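Local structure of putative hydrolase (Agrobacterium vitis, 3LLC) at residues T39-G44 / I70-S75; V111-G116 / V141-A146. The protein is a putative alpha/beta hydrolase, probably an esterase or thioesterase that splits acyl groups from proteins or acyl-glucuronides. All coordinates share one frame; numbering follows the deposited sequence. Where two conformers were deposited one is given.

Contact 1: residues T39-G44 / I70-S75; sequences TCIWLG and IRFDYS. With EDO (1,2-ethanediol), chain F.
Ile-70 grips strand 39-43 through both of its backbone polar atoms: its N gives a hydrogen bond to Cys-40 O (2.8 Å) and its O takes one from Trp-42 N (3.0 Å). This is the parallel ladder of a beta-alpha-beta unit whose connecting helix is 53-65, and the bridge pairs Ile-41 with Ile-70. Packing is tight at this end. The CG1 and CD1 atoms of Ile-70 both rest against the CG2 methyl of Thr-39, while the other branch, CG2, meets Ile-41 CD1 at 3.9 Å. In this conformer of Ile-41, one of two, CG1 stands anti to the backbone N (chi1 -174°), which carries CD1 to Ile-70. Two residues further along the strand, on the same face, Leu-43 CD2, also in one of two conformers, lies at the edge of the Phe-72 ring, near its plane and 3.7 Å from CE1. Helix 89-103 packs on this face, touching Leu-43, Ile-70 and Phe-72. Trp-42 leaves by the other face toward helix 53-65, its CB alongside Arg-71 CG, and the guanidinium of Arg-71 is held by Met-50 O.

Beyond Ile-70 the chains part, and water replaces direct bonds. Water 1 donates to Trp-42 O and accepts from Phe-72 N at 2.8 Å; water 2 accepts from Gly-44 N at 2.9 Å and donates to Phe-72 O. Tyr-74 closes the gap: its OH donates to Gly-44 O (2.7 Å), tilted 19° from the carbonyl plane, with Gly-44 C at the ring edge and water 2 over one face. At the far end a 1,2-ethanediol, probably from the crystallisation liquor, reaches Thr-39 OG1 by a weak hydrogen bond. The chemistry implies a strand pair zipped directly at its start, then continued through two bridging waters and a tyrosine hydroxyl, so that backbone groups of the splayed ends keep polar partners inside a buried contact.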
loop_
_atom_site.group_PDB
_atom_site.type_symbol
_atom_site.label_atom_id
_atom_site.label_comp_id
_atom_site.label_asym_id
_atom_site.label_seq_id
_atom_site.Cartn_x
_atom_site.Cartn_y
_atom_site.Cartn_z
ATOM N N THR A 39 12.550 10.528 -1.015
ATOM C CA THR A 39 11.200 10.687 -1.561
ATOM C C THR A 39 10.220 9.734 -0.845
ATOM O O THR A 39 10.417 8.517 -0.769
ATOM C CB THR A 39 11.213 10.432 -3.090
ATOM O OG1 THR A 39 12.003 11.437 -3.744
ATOM C CG2 THR A 39 9.745 10.386 -3.706
ATOM N N CYS A 40 9.144 10.306 -0.317
ATOM C CA CYS A 40 8.057 9.527 0.266
ATOM C C CYS A 40 7.076 9.061 -0.822
ATOM O O CYS A 40 6.568 9.888 -1.605
ATOM C CB CYS A 40 7.326 10.379 1.300
ATOM S SG CYS A 40 8.305 10.987 2.708
ATOM N N ILE A 41 6.826 7.760 -0.865
ATOM C CA ILE A 41 5.861 7.197 -1.832
ATOM C C ILE A 41 4.671 6.596 -1.118
ATOM O O ILE A 41 4.780 5.711 -0.247
ATOM C CB ILE A 41 6.445 6.156 -2.845
ATOM C CG1 ILE A 41 5.369 5.763 -3.876
ATOM C CG2 ILE A 41 6.946 4.938 -2.147
ATOM C CD1 ILE A 41 5.919 5.126 -5.148
ATOM N N TRP A 42 3.520 7.138 -1.475
ATOM C CA TRP A 42 2.232 6.663 -0.973
ATOM C C TRP A 42 1.802 5.390 -1.700
ATOM O O TRP A 42 1.836 5.328 -2.930
ATOM C CB TRP A 42 1.158 7.762 -1.167
ATOM C CG TRP A 42 -0.221 7.333 -0.610
ATOM C CD1 TRP A 42 -1.352 6.985 -1.347
ATOM C CD2 TRP A 42 -0.594 7.191 0.774
ATOM N NE1 TRP A 42 -2.365 6.636 -0.498
ATOM C CE2 TRP A 42 -1.938 6.730 0.800
ATOM C CE3 TRP A 42 0.075 7.391 1.999
ATOM C CZ2 TRP A 42 -2.632 6.501 2.000
ATOM C CZ3 TRP A 42 -0.613 7.132 3.200
ATOM C CH2 TRP A 42 -1.964 6.703 3.178
ATOM N N LEU A 43 1.386 4.371 -0.943
ATOM C CA LEU A 43 0.754 3.177 -1.499
ATOM C C LEU A 43 -0.592 3.020 -0.788
ATOM O O LEU A 43 -0.624 2.676 0.397
ATOM C CB LEU A 43 1.629 1.941 -1.275
ATOM C CG LEU A 43 3.041 2.002 -1.894
ATOM C CD1 LEU A 43 3.977 0.920 -1.285
ATOM C CD2 LEU A 43 2.976 1.891 -3.437
ATOM N N GLY A 44 -1.682 3.277 -1.502
ATOM C CA GLY A 44 -3.008 3.316 -0.869
ATOM C C GLY A 44 -3.752 1.994 -0.696
ATOM O O GLY A 44 -3.282 0.920 -1.118
ATOM N N ILE A 70 5.685 11.112 -4.010
ATOM C CA ILE A 70 5.038 10.459 -5.165
ATOM C C ILE A 70 3.687 9.870 -4.721
ATOM O O ILE A 70 3.626 9.126 -3.752
ATOM C CB ILE A 70 5.889 9.350 -5.791
ATOM C CG1 ILE A 70 7.175 9.914 -6.392
ATOM C CG2 ILE A 70 5.097 8.578 -6.877
ATOM C CD1 ILE A 70 8.210 8.867 -6.770
ATOM N N ARG A 71 2.623 10.208 -5.454
ATOM C CA ARG A 71 1.339 9.484 -5.333
ATOM C C ARG A 71 0.925 9.019 -6.715
ATOM O O ARG A 71 1.292 9.670 -7.714
ATOM C CB ARG A 71 0.253 10.407 -4.792
ATOM C CG ARG A 71 0.485 10.881 -3.355
ATOM C CD ARG A 71 -0.502 12.001 -2.955
ATOM N NE ARG A 71 -0.213 13.279 -3.574
ATOM C CZ ARG A 71 -1.114 14.161 -3.993
ATOM N NH1 ARG A 71 -2.420 13.915 -3.930
ATOM N NH2 ARG A 71 -0.702 15.291 -4.528
ATOM N N PHE A 72 0.198 7.897 -6.778
ATOM C CA PHE A 72 -0.358 7.394 -8.043
ATOM C C PHE A 72 -1.660 6.617 -7.772
ATOM O O PHE A 72 -1.908 6.200 -6.639
ATOM C CB PHE A 72 0.650 6.511 -8.766
ATOM C CG PHE A 72 0.914 5.216 -8.063
ATOM C CD1 PHE A 72 1.783 5.169 -6.971
ATOM C CD2 PHE A 72 0.267 4.038 -8.450
ATOM C CE1 PHE A 72 1.993 3.994 -6.285
ATOM C CE2 PHE A 72 0.494 2.838 -7.767
ATOM C CZ PHE A 72 1.365 2.832 -6.673
ATOM N N ASP A 73 -2.493 6.490 -8.802
ATOM C CA ASP A 73 -3.749 5.702 -8.724
ATOM C C ASP A 73 -3.519 4.319 -9.326
ATOM O O ASP A 73 -3.038 4.182 -10.457
ATOM C CB ASP A 73 -4.898 6.400 -9.448
ATOM C CG ASP A 73 -5.580 7.520 -8.588
ATOM O OD1 ASP A 73 -5.687 7.338 -7.347
ATOM O OD2 ASP A 73 -6.034 8.532 -9.185
ATOM N N TYR A 74 -3.868 3.291 -8.568
ATOM C CA TYR A 74 -3.872 1.914 -9.103
ATOM C C TYR A 74 -4.780 1.805 -10.336
ATOM O O TYR A 74 -5.719 2.598 -10.492
ATOM C CB TYR A 74 -4.369 0.929 -8.062
ATOM C CG TYR A 74 -3.594 0.838 -6.758
ATOM C CD1 TYR A 74 -2.271 0.384 -6.733
ATOM C CD2 TYR A 74 -4.208 1.094 -5.538
ATOM C CE1 TYR A 74 -1.583 0.263 -5.521
ATOM C CE2 TYR A 74 -3.513 0.964 -4.328
ATOM C CZ TYR A 74 -2.201 0.534 -4.336
ATOM O OH TYR A 74 -1.523 0.422 -3.146
ATOM N N SER A 75 -4.462 0.893 -11.258
ATOM C CA SER A 75 -5.369 0.623 -12.355
ATOM C C SER A 75 -6.778 0.310 -11.782
ATOM O O SER A 75 -6.896 -0.311 -10.728
ATOM C CB SER A 75 -4.899 -0.532 -13.266
ATOM O OG SER A 75 -4.698 -1.743 -12.551
HETATM C C1 EDO F . 10.682 12.309 -6.792
HETATM O O1 EDO F . 11.777 11.420 -7.056
HETATM C C2 EDO F . 10.360 13.087 -8.053
HETATM O O2 EDO F . 11.543 13.606 -8.663
HETATM O O HOH W 1 -0.045 6.469 -4.358
HETATM O O HOH W 2 -1.644 3.997 -4.322
#

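Contact 2: residues V111-G116 / V141-A146; sequences VGSSMG and VLIAPA
Gly-112 and Ser-114 bond to strand 141-143 where strand 107-113 runs into helix 115-128, the GxSxG pattern consistent with a nucleophile elbow of the alpha/beta hydrolase fold. The two parallel strands keep an even ladder: Gly-112 N donates to Val-141 O, Gly-112 O accepts from Ile-143 N, and Ser-114 N donates to Ile-143 O, each at 2.9 Å. On the face shared by Val-111, Ser-113 and Ile-143, Val-111 CG1 meets Ile-143 CD1 at 3.9 Å.

Ser-114 has the positive phi (57°) of a strained elbow. Its CB lies 3.8 Å from Ala-144 O. From there OG, anti to the backbone N (chi1 -163°), stays 3.9 Å from Ala-144 O and 4.0 Å from the methyl CB of Ala-146. Its hydrogen bonds go outside the two segments, to His-247 NE2 and to a tetraethylene glycol, probably from the crystallisation liquor. The same glycol oxygen is also hydrogen-bonded to Met-115 N. Ser-114 and His-247, with Asp-217, match a Ser-His-Asp triad, which makes Ser-114 the probable nucleophile. The turn is close: Gly-116 N bonds back to Ser-113 O. Across the turn, Ala-146 N donates to Ser-114 O at 2.9 Å, approaching from above the carbonyl plane, 59° out of it.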
loop_
_atom_site.group_PDB
_atom_site.type_symbol
_atom_site.label_atom_id
_atom_site.label_comp_id
_atom_site.label_asym_id
_atom_site.label_seq_id
_atom_site.Cartn_x
_atom_site.Cartn_y
_atom_site.Cartn_z
ATOM N N VAL A 111 5.230 4.468 2.305
ATOM C CA VAL A 111 4.178 4.718 3.253
ATOM C C VAL A 111 2.935 3.986 2.743
ATOM O O VAL A 111 2.291 4.435 1.771
ATOM C CB VAL A 111 3.896 6.256 3.386
ATOM C CG1 VAL A 111 2.882 6.474 4.527
ATOM C CG2 VAL A 111 5.228 7.068 3.663
ATOM N N GLY A 112 2.622 2.844 3.358
ATOM C CA GLY A 112 1.615 1.889 2.839
ATOM C C GLY A 112 0.441 1.741 3.779
ATOM O O GLY A 112 0.624 1.396 4.949
ATOM N N SER A 113 -0.763 1.969 3.253
ATOM C CA SER A 113 -2.014 1.904 4.014
ATOM C C SER A 113 -2.847 0.693 3.555
ATOM O O SER A 113 -3.152 0.546 2.348
ATOM C CB SER A 113 -2.831 3.176 3.780
ATOM O OG SER A 113 -4.081 3.073 4.459
ATOM N N SER A 114 -3.169 -0.178 4.514
ATOM C CA SER A 114 -4.032 -1.342 4.315
ATOM C C SER A 114 -3.497 -2.283 3.211
ATOM O O SER A 114 -2.375 -2.819 3.354
ATOM C CB SER A 114 -5.485 -0.851 4.135
ATOM O OG SER A 114 -6.375 -1.923 4.321
HETATM N N MSE A 115 -4.196 -2.464 2.090
HETATM C CA MSE A 115 -3.611 -3.253 0.972
HETATM C C MSE A 115 -2.244 -2.687 0.547
HETATM O O MSE A 115 -1.376 -3.431 0.098
HETATM C CB MSE A 115 -4.558 -3.307 -0.235
HETATM C CG MSE A 115 -3.974 -3.942 -1.475
HETATM SE SE MSE A 115 -5.166 -3.957 -3.004
HETATM C CE MSE A 115 -4.876 -2.184 -3.683
ATOM N N GLY A 116 -2.071 -1.370 0.654
ATOM C CA GLY A 116 -0.826 -0.723 0.257
ATOM C C GLY A 116 0.371 -1.182 1.104
ATOM O O GLY A 116 1.517 -1.138 0.649
ATOM N N VAL A 141 6.644 3.036 6.671
ATOM C CA VAL A 141 5.620 3.384 7.658
ATOM C C VAL A 141 4.346 2.680 7.137
ATOM O O VAL A 141 3.946 2.892 5.980
ATOM C CB VAL A 141 5.431 4.883 7.795
ATOM C CG1 VAL A 141 4.214 5.172 8.718
ATOM C CG2 VAL A 141 6.728 5.600 8.359
ATOM N N LEU A 142 3.782 1.777 7.933
ATOM C CA LEU A 142 2.638 0.938 7.502
ATOM C C LEU A 142 1.426 1.270 8.396
ATOM O O LEU A 142 1.559 1.262 9.608
ATOM C CB LEU A 142 3.005 -0.534 7.607
ATOM C CG LEU A 142 4.260 -0.997 6.843
ATOM C CD1 LEU A 142 4.527 -2.497 7.092
ATOM C CD2 LEU A 142 4.056 -0.683 5.367
ATOM N N ILE A 143 0.284 1.609 7.785
ATOM C CA ILE A 143 -0.912 2.071 8.496
ATOM C C ILE A 143 -1.989 0.996 8.299
ATOM O O ILE A 143 -2.408 0.768 7.175
ATOM C CB ILE A 143 -1.387 3.421 7.930
ATOM C CG1 ILE A 143 -0.253 4.475 8.046
ATOM C CG2 ILE A 143 -2.701 3.902 8.629
ATOM C CD1 ILE A 143 -0.019 5.257 6.854
ATOM N N ALA A 144 -2.401 0.333 9.382
ATOM C CA ALA A 144 -3.355 -0.792 9.346
ATOM C C ALA A 144 -3.047 -1.752 8.202
ATOM O O ALA A 144 -3.908 -2.090 7.400
ATOM C CB ALA A 144 -4.835 -0.250 9.252
ATOM N N PRO A 145 -1.783 -2.223 8.113
ATOM C CA PRO A 145 -1.416 -2.997 6.940
ATOM C C PRO A 145 -2.162 -4.328 6.817
ATOM O O PRO A 145 -2.442 -4.978 7.827
ATOM C CB PRO A 145 0.086 -3.251 7.149
ATOM C CG PRO A 145 0.223 -3.232 8.640
ATOM C CD PRO A 145 -0.680 -2.115 9.076
ATOM N N ALA A 146 -2.416 -4.750 5.571
ATOM C CA ALA A 146 -3.245 -5.931 5.302
ATOM C C ALA A 146 -2.517 -6.978 4.450
ATOM O O ALA A 146 -3.063 -7.486 3.449
ATOM C CB ALA A 146 -4.598 -5.486 4.611
#

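In the fold
Contacts 1 and 2 occupy neighbouring strand pairs of one sheet, their centres about 12 Å apart, with strand 39-43 lying beside strand 107-113. The join is itself a parallel ladder: Val-111 N lies 2.9 Å from Ile-41 O and Val-111 O 2.9 Å from Leu-43 N, both probable hydrogen bonds. Further along, Leu-43 CB packs on Gly-116 O, and Tyr-74 CE2 comes within 3.5 Å of the CE methyl of the selenomethionine Met-115. The loop of contact 1 thus borders the elbow of contact 2, whose Ser-114 side chain meets the bound tetraethylene glycol (nearest atoms about 3 Å apart), a molecule that may mark the substrate pocket.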